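Local atomic coordinates of replicative DNA helicase (Mycobacterium smegmatis, PDB entry 6OWN), a protein that probably excises itself from the DnaB replicative helicase and joins the flanking sequences, as an intein splicing domain whose splicing is reversibly inhibited by zinc. Residues L44-Y49 with V114-V119; A61-Q66 with I75-R80; D5-T10 with A130-V135; V50-D55 with I105-R110. All blocks are in the same frame, centred on the assembly; numbering follows the deposited sequence.

Contact 1: residues L44-Y49 with V114-V119; sequences LGRPCY and VPVRCV. With ZN (zinc ion), chain E.
Cys-48, Val-114 and Val-116 form the tight part of this contact, where the start of strand 48-53 comes up against the loop leading into strand 116-121 of the all-beta intein (HINT) fold. The thiol is shared by polar and apolar neighbours. Its SG accepts a hydrogen bond from Val-114 N at 3.5 Å, a length expected of a large sulfur acceptor, and the bond is almost straight, with 173° at the hydrogen. SG also rests on CG1 of Val-116, 3.9 Å away, while CG2 of Val-114 comes against it from another direction. With chi1 at -72° the sulfur stands anti to its own carbonyl carbon and points across to the second segment. Cysteine suits this buried spot because one compact atom can take an amide N-H and still pack against methyl groups.

Next to this cluster a water accepts from Arg-46 N at 2.9 Å and donates to Val-114 O at 2.8 Å, so that a single water links the backbones of the two segments.

The outer side is looser. Exposed Leu-44 lays CD2 on the ring of Pro-115, 3.8 Å from CG, just before Gly-45 turns the chain with a positive phi. Arg-46 offers its aliphatic part: CG meets Val-116 CG2 at 4.1 Å, the side chains crossing at about a right angle, and the bent chain then carries the guanidinium to a weak ion pair with Asp-62. Further along 114-119, away from the packed region, Cys-118 SG binds a zinc ion at 2.3 Å.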
loop_
_atom_site.group_PDB
_atom_site.type_symbol
_atom_site.label_atom_id
_atom_site.label_comp_id
_atom_site.label_asym_id
_atom_site.label_seq_id
_atom_site.Cartn_x
_atom_site.Cartn_y
_atom_site.Cartn_z
ATOM N N LEU A 44 -16.447 1.187 -3.902
ATOM C CA LEU A 44 -16.602 2.019 -5.092
ATOM C C LEU A 44 -16.793 3.488 -4.722
ATOM O O LEU A 44 -17.247 3.826 -3.628
ATOM C CB LEU A 44 -17.801 1.559 -5.931
ATOM C CG LEU A 44 -17.901 0.079 -6.304
ATOM C CD1 LEU A 44 -19.260 -0.225 -6.949
ATOM C CD2 LEU A 44 -16.758 -0.302 -7.234
ATOM N N GLY A 45 -16.459 4.363 -5.667
ATOM C CA GLY A 45 -16.713 5.782 -5.506
ATOM C C GLY A 45 -15.803 6.530 -4.560
ATOM O O GLY A 45 -16.033 7.719 -4.322
ATOM N N ARG A 46 -14.781 5.887 -4.007
ATOM C CA ARG A 46 -13.871 6.599 -3.124
ATOM C C ARG A 46 -12.966 7.538 -3.930
ATOM O O ARG A 46 -12.656 7.265 -5.092
ATOM C CB ARG A 46 -13.025 5.610 -2.323
ATOM C CG ARG A 46 -13.857 4.534 -1.622
ATOM C CD ARG A 46 -14.268 4.983 -0.234
ATOM N NE ARG A 46 -13.264 4.597 0.755
ATOM C CZ ARG A 46 -13.208 5.073 1.995
ATOM N NH1 ARG A 46 -14.101 5.966 2.407
ATOM N NH2 ARG A 46 -12.254 4.662 2.820
ATOM N N PRO A 47 -12.534 8.655 -3.340
ATOM C CA PRO A 47 -11.619 9.555 -4.058
ATOM C C PRO A 47 -10.241 8.916 -4.175
ATOM O O PRO A 47 -9.647 8.510 -3.176
ATOM C CB PRO A 47 -11.581 10.814 -3.179
ATOM C CG PRO A 47 -12.400 10.509 -1.954
ATOM C CD PRO A 47 -12.698 9.050 -1.933
ATOM N N CYS A 48 -9.733 8.827 -5.398
ATOM C CA CYS A 48 -8.513 8.078 -5.634
ATOM C C CYS A 48 -7.368 9.005 -6.013
ATOM O O CYS A 48 -7.563 10.146 -6.445
ATOM C CB CYS A 48 -8.722 6.999 -6.703
ATOM S SG CYS A 48 -9.750 5.603 -6.072
ATOM N N TYR A 49 -6.161 8.478 -5.825
ATOM C CA TYR A 49 -4.907 9.180 -6.051
ATOM C C TYR A 49 -3.921 8.220 -6.705
ATOM O O TYR A 49 -3.979 7.012 -6.480
ATOM C CB TYR A 49 -4.275 9.692 -4.741
ATOM C CG TYR A 49 -5.023 10.803 -4.048
ATOM C CD1 TYR A 49 -6.196 10.549 -3.351
ATOM C CD2 TYR A 49 -4.537 12.103 -4.067
ATOM C CE1 TYR A 49 -6.889 11.576 -2.723
ATOM C CE2 TYR A 49 -5.216 13.132 -3.433
ATOM C CZ TYR A 49 -6.384 12.867 -2.768
ATOM O OH TYR A 49 -7.054 13.891 -2.133
ATOM N N VAL A 114 -11.495 4.462 -8.879
ATOM C CA VAL A 114 -11.533 3.056 -9.280
ATOM C C VAL A 114 -11.896 2.230 -8.058
ATOM O O VAL A 114 -11.844 2.724 -6.919
ATOM C CB VAL A 114 -10.187 2.592 -9.883
ATOM C CG1 VAL A 114 -9.861 3.377 -11.153
ATOM C CG2 VAL A 114 -9.072 2.710 -8.851
ATOM N N PRO A 115 -12.281 0.968 -8.253
ATOM C CA PRO A 115 -12.502 0.084 -7.102
ATOM C C PRO A 115 -11.225 -0.090 -6.283
ATOM O O PRO A 115 -10.130 -0.249 -6.825
ATOM C CB PRO A 115 -12.943 -1.234 -7.748
ATOM C CG PRO A 115 -13.506 -0.844 -9.082
ATOM C CD PRO A 115 -12.676 0.328 -9.526
ATOM N N VAL A 116 -11.374 -0.045 -4.962
ATOM C CA VAL A 116 -10.256 -0.205 -4.041
ATOM C C VAL A 116 -10.640 -1.213 -2.962
ATOM O O VAL A 116 -11.801 -1.609 -2.826
ATOM C CB VAL A 116 -9.833 1.132 -3.401
ATOM C CG1 VAL A 116 -9.297 2.106 -4.462
ATOM C CG2 VAL A 116 -10.986 1.748 -2.642
ATOM N N ARG A 117 -9.639 -1.619 -2.183
ATOM C CA ARG A 117 -9.822 -2.626 -1.141
ATOM C C ARG A 117 -8.637 -2.529 -0.188
ATOM O O ARG A 117 -7.531 -2.198 -0.608
ATOM C CB ARG A 117 -9.935 -4.042 -1.741
ATOM C CG ARG A 117 -10.004 -5.188 -0.709
ATOM C CD ARG A 117 -10.662 -6.456 -1.290
ATOM N NE ARG A 117 -10.618 -7.575 -0.346
ATOM C CZ ARG A 117 -9.836 -8.640 -0.491
ATOM N NH1 ARG A 117 -9.038 -8.733 -1.546
ATOM N NH2 ARG A 117 -9.840 -9.611 0.413
ATOM N N CYS A 118 -8.883 -2.783 1.099
ATOM C CA CYS A 118 -7.829 -2.759 2.103
ATOM C C CYS A 118 -7.728 -4.137 2.743
ATOM O O CYS A 118 -8.660 -4.943 2.674
ATOM C CB CYS A 118 -8.089 -1.687 3.182
ATOM S SG CYS A 118 -6.587 -0.855 3.887
ATOM N N VAL A 119 -6.570 -4.410 3.349
ATOM C CA VAL A 119 -6.347 -5.616 4.141
ATOM C C VAL A 119 -5.581 -5.221 5.395
ATOM O O VAL A 119 -4.901 -4.193 5.438
ATOM C CB VAL A 119 -5.559 -6.715 3.393
ATOM C CG1 VAL A 119 -6.314 -7.202 2.166
ATOM C CG2 VAL A 119 -4.174 -6.214 3.036
HETATM ZN ZN ZN E . -4.731 -2.127 3.357
HETATM O O HOH W 1 -13.487 3.453 -4.767
#

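Contact 2: residues A61-Q66 with I75-R80; sequences ADAQHQ and ITANLR
With chi1 at -53°, Thr-76 holds OG1 anti to its own carbonyl carbon and aims it at the backbone oxygens of Asp-62 and His-65, while chi1 of -172° in His-65 sends the imidazole off to the hydroxyl of Thr-137, which its NE2 meets. Segment 61-66 probably corresponds to the block B region of inteins, and its core is a type I turn from Asp-62 to His-65. Against that turn lies the 3-10 segment 76-78.

The fit is between carbonyls and the N-H groups at the start of the 3-10 segment, which have no earlier turn to bond. Ala-77 N gives a hydrogen bond to Ala-63 O at 3.1 Å, on a lone pair in the carbonyl plane. Thr-76 N bonds to His-65 O at 2.9 Å, bent to 138° at the hydrogen. Threonine adds a hydroxyl to the same set: OG1 lies 3.0 Å from Asp-62 O and 3.3 Å from His-65 O, its proton able to serve either oxygen, and it accepts a hydrogen bond from Trp-67 NE1.

Small residues let the backbones approach, as the methyl groups of Ala-63 and Ala-77 show at CB to CB 4.2 Å. Ile-75 lays CB and its CG1-CD1 branch against Ala-63 O and forms an antiparallel non-hydrogen-bonded pair with Gln-66, closing the hairpin of strands 66-69 and 72-75; there CG2 of Ile-75 turns to CG of Gln-66 at 4.1 Å. His-65 O receives one contact more, a CA-H...O approach from Ile-75 CA at 3.1 Å.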
loop_
_atom_site.group_PDB
_atom_site.type_symbol
_atom_site.label_atom_id
_atom_site.label_comp_id
_atom_site.label_asym_id
_atom_site.label_seq_id
_atom_site.Cartn_x
_atom_site.Cartn_y
_atom_site.Cartn_z
ATOM N N ALA A 61 -4.175 4.653 -4.716
ATOM C CA ALA A 61 -4.726 4.452 -3.380
ATOM C C ALA A 61 -5.857 5.445 -3.152
ATOM O O ALA A 61 -5.911 6.487 -3.799
ATOM C CB ALA A 61 -3.671 4.631 -2.285
ATOM N N ASP A 62 -6.762 5.125 -2.219
ATOM C CA ASP A 62 -7.784 6.116 -1.910
ATOM C C ASP A 62 -7.246 7.136 -0.908
ATOM O O ASP A 62 -6.145 6.992 -0.367
ATOM C CB ASP A 62 -9.079 5.453 -1.411
ATOM C CG ASP A 62 -8.946 4.799 -0.038
ATOM O OD1 ASP A 62 -7.826 4.677 0.479
ATOM O OD2 ASP A 62 -9.986 4.385 0.521
ATOM N N ALA A 63 -8.058 8.172 -0.661
ATOM C CA ALA A 63 -7.615 9.334 0.112
ATOM C C ALA A 63 -7.139 8.957 1.510
ATOM O O ALA A 63 -6.180 9.548 2.026
ATOM C CB ALA A 63 -8.750 10.356 0.213
ATOM N N GLN A 64 -7.791 7.981 2.131
ATOM C CA GLN A 64 -7.576 7.628 3.529
ATOM C C GLN A 64 -6.627 6.454 3.728
ATOM O O GLN A 64 -6.441 6.022 4.871
ATOM C CB GLN A 64 -8.916 7.306 4.208
ATOM C CG GLN A 64 -9.874 8.484 4.313
ATOM C CD GLN A 64 -11.282 8.047 4.654
ATOM O OE1 GLN A 64 -11.539 7.567 5.757
ATOM N NE2 GLN A 64 -12.201 8.190 3.699
ATOM N N HIS A 65 -6.045 5.903 2.665
ATOM C CA HIS A 65 -5.008 4.894 2.855
ATOM C C HIS A 65 -3.826 5.493 3.608
ATOM O O HIS A 65 -3.468 6.657 3.405
ATOM C CB HIS A 65 -4.536 4.332 1.517
ATOM C CG HIS A 65 -3.607 3.173 1.664
ATOM N ND1 HIS A 65 -4.048 1.870 1.679
ATOM C CD2 HIS A 65 -2.266 3.120 1.833
ATOM C CE1 HIS A 65 -3.017 1.059 1.841
ATOM N NE2 HIS A 65 -1.925 1.794 1.946
ATOM N N GLN A 66 -3.215 4.696 4.483
ATOM C CA GLN A 66 -2.184 5.181 5.397
ATOM C C GLN A 66 -0.804 4.710 4.951
ATOM O O GLN A 66 -0.640 3.570 4.506
ATOM C CB GLN A 66 -2.459 4.711 6.833
ATOM C CG GLN A 66 -3.728 5.320 7.451
ATOM C CD GLN A 66 -4.138 4.665 8.766
ATOM O OE1 GLN A 66 -3.307 4.140 9.494
ATOM N NE2 GLN A 66 -5.429 4.711 9.076
ATOM N N ILE A 75 -2.021 9.930 5.756
ATOM C CA ILE A 75 -2.957 9.422 4.759
ATOM C C ILE A 75 -2.600 9.987 3.384
ATOM O O ILE A 75 -1.922 11.012 3.259
ATOM C CB ILE A 75 -4.416 9.733 5.136
ATOM C CG1 ILE A 75 -4.709 11.234 5.012
ATOM C CG2 ILE A 75 -4.729 9.231 6.550
ATOM C CD1 ILE A 75 -6.196 11.552 5.086
ATOM N N THR A 76 -3.039 9.278 2.335
ATOM C CA THR A 76 -2.692 9.659 0.965
ATOM C C THR A 76 -2.970 11.137 0.702
ATOM O O THR A 76 -2.148 11.835 0.092
ATOM C CB THR A 76 -3.457 8.794 -0.045
ATOM O OG1 THR A 76 -3.261 7.398 0.241
ATOM C CG2 THR A 76 -2.958 9.081 -1.441
ATOM N N ALA A 77 -4.112 11.634 1.182
ATOM C CA ALA A 77 -4.524 13.019 0.977
ATOM C C ALA A 77 -3.592 14.028 1.632
ATOM O O ALA A 77 -3.758 15.231 1.406
ATOM C CB ALA A 77 -5.942 13.219 1.518
ATOM N N ASN A 78 -2.633 13.575 2.441
ATOM C CA ASN A 78 -1.678 14.439 3.116
ATOM C C ASN A 78 -0.249 14.187 2.679
ATOM O O ASN A 78 0.664 14.855 3.181
ATOM C CB ASN A 78 -1.777 14.254 4.637
ATOM C CG ASN A 78 -2.976 14.959 5.227
ATOM O OD1 ASN A 78 -3.437 15.960 4.684
ATOM N ND2 ASN A 78 -3.491 14.441 6.346
ATOM N N LEU A 79 -0.025 13.220 1.794
ATOM C CA LEU A 79 1.309 12.990 1.267
ATOM C C LEU A 79 1.775 14.201 0.476
ATOM O O LEU A 79 0.985 14.896 -0.165
ATOM C CB LEU A 79 1.324 11.763 0.360
ATOM C CG LEU A 79 1.091 10.401 0.997
ATOM C CD1 LEU A 79 1.209 9.345 -0.094
ATOM C CD2 LEU A 79 2.104 10.155 2.111
ATOM N N ARG A 80 3.080 14.442 0.513
ATOM C CA ARG A 80 3.683 15.497 -0.284
ATOM C C ARG A 80 4.955 14.956 -0.906
ATOM O O ARG A 80 5.653 14.143 -0.295
ATOM C CB ARG A 80 3.978 16.741 0.559
ATOM C CG ARG A 80 2.830 17.737 0.584
ATOM C CD ARG A 80 2.825 18.546 1.862
ATOM N NE ARG A 80 3.861 19.572 1.864
ATOM C CZ ARG A 80 3.657 20.836 1.509
ATOM N NH1 ARG A 80 2.451 21.229 1.123
ATOM N NH2 ARG A 80 4.658 21.708 1.541
#

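Contact 3: residues D5-T10 with A130-V135; sequences DTPLPT and AGPGMV
Leu-8 and Ala-130 touch at the apolar centre of this contact, CD2 of the leucine lying 3.7 Å from the alanine CB. Strand 7-10 here passes the tight beta hairpin that links strands 127-130 and 135-138, which probably belong to the block F and G region at the C-terminal end of the intein (HINT) fold. Leu-8 begins by heading away from the hairpin, but its branched end comes back to Ala-130, and the small methyl lets it come in close; Tyr-128 and Leu-26 also pack on this leucine.

Prolines carry the packing outward on both flanks. Pro-9 directs its ring at Met-134, with CG 4.1 Å from SD. After a chi1 of -51° the extended methionine chain crosses the ring at a slant, CG and SD nearest Pro-9 CG and CE nearest CB. Trp-14 packs on both partners. On the other flank, nearer the surface, Pro-7 CG meets Pro-132 CD at 3.8 Å, two rigid rings set obliquely.

Gly-131 to Met-134 form a type I turn, and Met-134 and Val-135 both face Ala-130, making a G1 bulge. Pro-132 fits the second turn position, where phi near -60° is needed. Met-134 takes the positive-phi bulge position often filled by glycine, with phi 59°. Ala-130 and Val-135 close the hairpin with two backbone hydrogen bonds.

The polar edge is one bond between the segments. Gly-131, itself at positive phi, gives its N-H to Pro-7 O at 2.8 Å, bent to 139° at the hydrogen.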
loop_
_atom_site.group_PDB
_atom_site.type_symbol
_atom_site.label_atom_id
_atom_site.label_comp_id
_atom_site.label_asym_id
_atom_site.label_seq_id
_atom_site.Cartn_x
_atom_site.Cartn_y
_atom_site.Cartn_z
ATOM N N ASP A 5 -5.842 -3.761 -9.027
ATOM C CA ASP A 5 -4.769 -4.301 -9.841
ATOM C C ASP A 5 -3.392 -3.998 -9.263
ATOM O O ASP A 5 -2.382 -4.276 -9.918
ATOM C CB ASP A 5 -4.886 -3.802 -11.293
ATOM C CG ASP A 5 -4.907 -2.290 -11.413
ATOM O OD1 ASP A 5 -5.043 -1.585 -10.394
ATOM O OD2 ASP A 5 -4.787 -1.797 -12.556
ATOM N N THR A 6 -3.324 -3.471 -8.040
ATOM C CA THR A 6 -2.033 -3.272 -7.393
ATOM C C THR A 6 -1.391 -4.626 -7.113
ATOM O O THR A 6 -1.981 -5.443 -6.389
ATOM C CB THR A 6 -2.177 -2.498 -6.087
ATOM O OG1 THR A 6 -2.804 -1.231 -6.331
ATOM C CG2 THR A 6 -0.792 -2.265 -5.465
ATOM N N PRO A 7 -0.209 -4.909 -7.647
ATOM C CA PRO A 7 0.464 -6.165 -7.297
ATOM C C PRO A 7 1.046 -6.087 -5.895
ATOM O O PRO A 7 1.523 -5.037 -5.463
ATOM C CB PRO A 7 1.559 -6.292 -8.364
ATOM C CG PRO A 7 1.838 -4.883 -8.784
ATOM C CD PRO A 7 0.540 -4.134 -8.659
ATOM N N LEU A 8 0.990 -7.215 -5.181
ATOM C CA LEU A 8 1.538 -7.337 -3.837
ATOM C C LEU A 8 2.399 -8.598 -3.776
ATOM O O LEU A 8 1.949 -9.665 -4.210
ATOM C CB LEU A 8 0.416 -7.419 -2.789
ATOM C CG LEU A 8 -0.730 -6.415 -2.856
ATOM C CD1 LEU A 8 -1.901 -6.887 -1.982
ATOM C CD2 LEU A 8 -0.239 -5.045 -2.413
ATOM N N PRO A 9 3.616 -8.532 -3.246
ATOM C CA PRO A 9 4.421 -9.757 -3.155
ATOM C C PRO A 9 3.913 -10.676 -2.058
ATOM O O PRO A 9 3.301 -10.241 -1.079
ATOM C CB PRO A 9 5.827 -9.240 -2.838
ATOM C CG PRO A 9 5.586 -7.951 -2.080
ATOM C CD PRO A 9 4.329 -7.356 -2.714
ATOM N N THR A 10 4.188 -11.963 -2.230
ATOM C CA THR A 10 3.773 -13.033 -1.337
ATOM C C THR A 10 4.913 -14.023 -1.191
ATOM O O THR A 10 5.825 -14.055 -2.028
ATOM C CB THR A 10 2.547 -13.784 -1.872
ATOM O OG1 THR A 10 2.950 -14.606 -2.974
ATOM C CG2 THR A 10 1.461 -12.826 -2.326
ATOM N N ALA A 130 3.998 -3.362 -1.122
ATOM C CA ALA A 130 3.007 -3.124 -2.164
ATOM C C ALA A 130 3.706 -2.627 -3.417
ATOM O O ALA A 130 4.746 -1.970 -3.340
ATOM C CB ALA A 130 1.939 -2.092 -1.734
ATOM N N GLY A 131 3.108 -2.931 -4.576
ATOM C CA GLY A 131 3.620 -2.474 -5.845
ATOM C C GLY A 131 4.808 -3.276 -6.329
ATOM O O GLY A 131 5.418 -4.057 -5.585
ATOM N N PRO A 132 5.161 -3.108 -7.604
ATOM C CA PRO A 132 6.323 -3.841 -8.125
ATOM C C PRO A 132 7.622 -3.437 -7.448
ATOM O O PRO A 132 8.588 -4.205 -7.494
ATOM C CB PRO A 132 6.320 -3.498 -9.625
ATOM C CG PRO A 132 5.539 -2.204 -9.732
ATOM C CD PRO A 132 4.521 -2.253 -8.622
ATOM N N GLY A 133 7.674 -2.275 -6.797
ATOM C CA GLY A 133 8.838 -1.876 -6.034
ATOM C C GLY A 133 8.871 -2.350 -4.595
ATOM O O GLY A 133 9.858 -2.099 -3.893
ATOM N N MET A 134 7.813 -3.017 -4.127
ATOM C CA MET A 134 7.753 -3.558 -2.768
ATOM C C MET A 134 7.919 -2.456 -1.718
ATOM O O MET A 134 8.689 -2.572 -0.765
ATOM C CB MET A 134 8.791 -4.668 -2.575
ATOM C CG MET A 134 8.740 -5.738 -3.660
ATOM S SD MET A 134 9.519 -7.251 -3.074
ATOM C CE MET A 134 9.473 -8.253 -4.559
ATOM N N VAL A 135 7.157 -1.386 -1.896
ATOM C CA VAL A 135 7.179 -0.212 -1.029
ATOM C C VAL A 135 6.409 -0.511 0.255
ATOM O O VAL A 135 5.357 -1.163 0.210
ATOM C CB VAL A 135 6.592 0.997 -1.780
ATOM C CG1 VAL A 135 6.214 2.109 -0.825
ATOM C CG2 VAL A 135 7.587 1.485 -2.826
#

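Contact 4: residues V50-D55 with I105-R110; sequences VVEFSD and ITAVRR
Glu-52 and Arg-109 form a salt bridge across two antiparallel strands, with Arg-109 NH1 2.8 Å from Glu-52 OE2 and an angle of 171° at the hydrogen. OE2 lies in the guanidinium plane, at its edge, but NH1 meets the carboxylate from above that group's plane, the two planes being 69° apart. A chi1 of 68° places Arg-109 CG between backbone N and carbonyl carbon, and the chain then runs extended to the acid. Val-50 lies over one guanidinium face, toward its rim, with CG2 4.0 Å from NH2. The other carboxylate oxygen, OE1 of Glu-52, takes a hydrogen bond from a water at 2.7 Å that also bonds to Thr-106 OG1.

Backbone bonds run in both directions between Val-50 and Arg-109. Beyond Glu-52 the register slips by one: Thr-106 and Ala-107 both face Glu-52, a classic beta bulge. Glu-52 O accepts from Thr-106 N at 2.8 Å and only weakly from Ala-107 N at 3.4 Å, while Glu-52 N bonds to Ala-107 O. Threonine, at the bulge, keeps its hydroxyl near this carbonyl and its CG2 against Ser-54.

The other face is apolar. Phe-53 runs alongside Ile-105, CE1 to CG1 3.8 Å, and Val-51 CG1 touches the same isoleucine CG1 at 4.1 Å; valine and isoleucine, branched at CB, suit extended strands and offer aliphatic carbons here. Leu-79 packs on Ile-105 and Val-108, and Thr-76 on Val-51. Strands 48-53 and 103-111 are the central pair of a four-stranded antiparallel sheet, flanked by 58-62 and 84-85.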
loop_
_atom_site.group_PDB
_atom_site.type_symbol
_atom_site.label_atom_id
_atom_site.label_comp_id
_atom_site.label_asym_id
_atom_site.label_seq_id
_atom_site.Cartn_x
_atom_site.Cartn_y
_atom_site.Cartn_z
ATOM N N VAL A 50 -3.018 8.775 -7.512
ATOM C CA VAL A 50 -1.795 8.098 -7.920
ATOM C C VAL A 50 -0.657 8.632 -7.061
ATOM O O VAL A 50 -0.487 9.851 -6.918
ATOM C CB VAL A 50 -1.489 8.304 -9.414
ATOM C CG1 VAL A 50 -0.403 7.318 -9.850
ATOM C CG2 VAL A 50 -2.730 8.122 -10.253
ATOM N N VAL A 51 0.109 7.727 -6.471
ATOM C CA VAL A 51 1.324 8.071 -5.747
ATOM C C VAL A 51 2.485 7.556 -6.582
ATOM O O VAL A 51 2.567 6.353 -6.857
ATOM C CB VAL A 51 1.336 7.470 -4.333
ATOM C CG1 VAL A 51 2.550 7.936 -3.549
ATOM C CG2 VAL A 51 0.048 7.832 -3.584
ATOM N N GLU A 52 3.358 8.457 -7.016
ATOM C CA GLU A 52 4.529 8.088 -7.801
ATOM C C GLU A 52 5.771 8.081 -6.919
ATOM O O GLU A 52 5.938 8.957 -6.067
ATOM C CB GLU A 52 4.709 9.041 -8.984
ATOM C CG GLU A 52 3.633 8.857 -10.044
ATOM C CD GLU A 52 3.644 9.953 -11.095
ATOM O OE1 GLU A 52 4.456 10.898 -10.967
ATOM O OE2 GLU A 52 2.831 9.869 -12.041
ATOM N N PHE A 53 6.632 7.078 -7.114
ATOM C CA PHE A 53 7.799 6.869 -6.267
ATOM C C PHE A 53 9.095 6.957 -7.068
ATOM O O PHE A 53 9.128 6.749 -8.288
ATOM C CB PHE A 53 7.752 5.508 -5.562
ATOM C CG PHE A 53 6.537 5.306 -4.711
ATOM C CD1 PHE A 53 6.485 5.801 -3.425
ATOM C CD2 PHE A 53 5.450 4.608 -5.199
ATOM C CE1 PHE A 53 5.365 5.616 -2.638
ATOM C CE2 PHE A 53 4.322 4.435 -4.420
ATOM C CZ PHE A 53 4.285 4.930 -3.135
ATOM N N SER A 54 10.173 7.243 -6.336
ATOM C CA SER A 54 11.491 7.435 -6.927
ATOM C C SER A 54 12.087 6.150 -7.490
ATOM O O SER A 54 13.035 6.219 -8.271
ATOM C CB SER A 54 12.442 8.025 -5.878
ATOM O OG SER A 54 12.493 7.186 -4.730
ATOM N N ASP A 55 11.583 4.982 -7.108
ATOM C CA ASP A 55 12.064 3.746 -7.719
ATOM C C ASP A 55 11.409 3.475 -9.073
ATOM O O ASP A 55 11.558 2.378 -9.611
ATOM C CB ASP A 55 11.823 2.567 -6.772
ATOM C CG ASP A 55 10.340 2.355 -6.477
ATOM O OD1 ASP A 55 9.523 3.139 -6.984
ATOM O OD2 ASP A 55 9.986 1.415 -5.744
ATOM N N ILE A 105 8.666 9.585 -2.267
ATOM C CA ILE A 105 7.494 9.994 -3.033
ATOM C C ILE A 105 7.881 11.177 -3.913
ATOM O O ILE A 105 8.354 12.204 -3.421
ATOM C CB ILE A 105 6.327 10.356 -2.107
ATOM C CG1 ILE A 105 5.836 9.111 -1.360
ATOM C CG2 ILE A 105 5.197 11.035 -2.891
ATOM C CD1 ILE A 105 5.145 9.431 -0.077
ATOM N N THR A 106 7.682 11.039 -5.219
ATOM C CA THR A 106 8.023 12.125 -6.124
ATOM C C THR A 106 6.814 12.918 -6.609
ATOM O O THR A 106 6.982 14.071 -7.014
ATOM C CB THR A 106 8.808 11.584 -7.323
ATOM O OG1 THR A 106 8.042 10.568 -7.976
ATOM C CG2 THR A 106 10.117 10.973 -6.851
ATOM N N ALA A 107 5.608 12.354 -6.563
ATOM C CA ALA A 107 4.426 13.117 -6.939
ATOM C C ALA A 107 3.182 12.441 -6.374
ATOM O O ALA A 107 3.176 11.232 -6.132
ATOM C CB ALA A 107 4.303 13.267 -8.461
ATOM N N VAL A 108 2.145 13.246 -6.149
ATOM C CA VAL A 108 0.830 12.782 -5.712
ATOM C C VAL A 108 -0.218 13.609 -6.436
ATOM O O VAL A 108 -0.181 14.843 -6.380
ATOM C CB VAL A 108 0.615 12.922 -4.189
ATOM C CG1 VAL A 108 -0.763 12.404 -3.813
ATOM C CG2 VAL A 108 1.690 12.203 -3.392
ATOM N N ARG A 109 -1.172 12.946 -7.088
ATOM C CA ARG A 109 -2.250 13.684 -7.726
ATOM C C ARG A 109 -3.522 12.845 -7.688
ATOM O O ARG A 109 -3.480 11.618 -7.547
ATOM C CB ARG A 109 -1.894 14.075 -9.166
ATOM C CG ARG A 109 -1.794 12.889 -10.090
ATOM C CD ARG A 109 -1.613 13.243 -11.558
ATOM N NE ARG A 109 -1.638 11.989 -12.309
ATOM C CZ ARG A 109 -0.582 11.200 -12.469
ATOM N NH1 ARG A 109 0.596 11.555 -11.972
ATOM N NH2 ARG A 109 -0.707 10.066 -13.132
ATOM N N ARG A 110 -4.658 13.534 -7.784
ATOM C CA ARG A 110 -5.944 12.858 -7.899
ATOM C C ARG A 110 -6.073 12.158 -9.246
ATOM O O ARG A 110 -5.487 12.570 -10.255
ATOM C CB ARG A 110 -7.094 13.852 -7.752
ATOM C CG ARG A 110 -7.222 14.506 -6.390
ATOM C CD ARG A 110 -8.545 15.279 -6.299
ATOM N NE ARG A 110 -8.660 15.948 -5.014
ATOM C CZ ARG A 110 -9.275 15.430 -3.962
ATOM N NH1 ARG A 110 -9.848 14.240 -4.043
ATOM N NH2 ARG A 110 -9.310 16.098 -2.824
HETATM O O HOH W 2 6.928 11.608 -10.059
#

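Overall arrangement
Along the chain the contacts are nested: 61-66 with 75-80 lies inside the loop closed by contact 4, which lies inside that of contact 1, and contact 3 encloses them all. Contacts 1, 2 and 4 share one antiparallel sheet through strands 48-53, 58-62 and 103-111; contact 2 has its centre 11 Å from those of contacts 1 and 4. Contacts 1 and 4 share strand 48-53, yet their centres are 17 Å apart. Contact 3, centred 15 to 17 Å from the others, touches only contact 4, through Asp-55 and Phe-53. Early and late segments thus meet in one compact all-beta domain without an alpha helix, consistent with an intein that must bring its two splice junctions together.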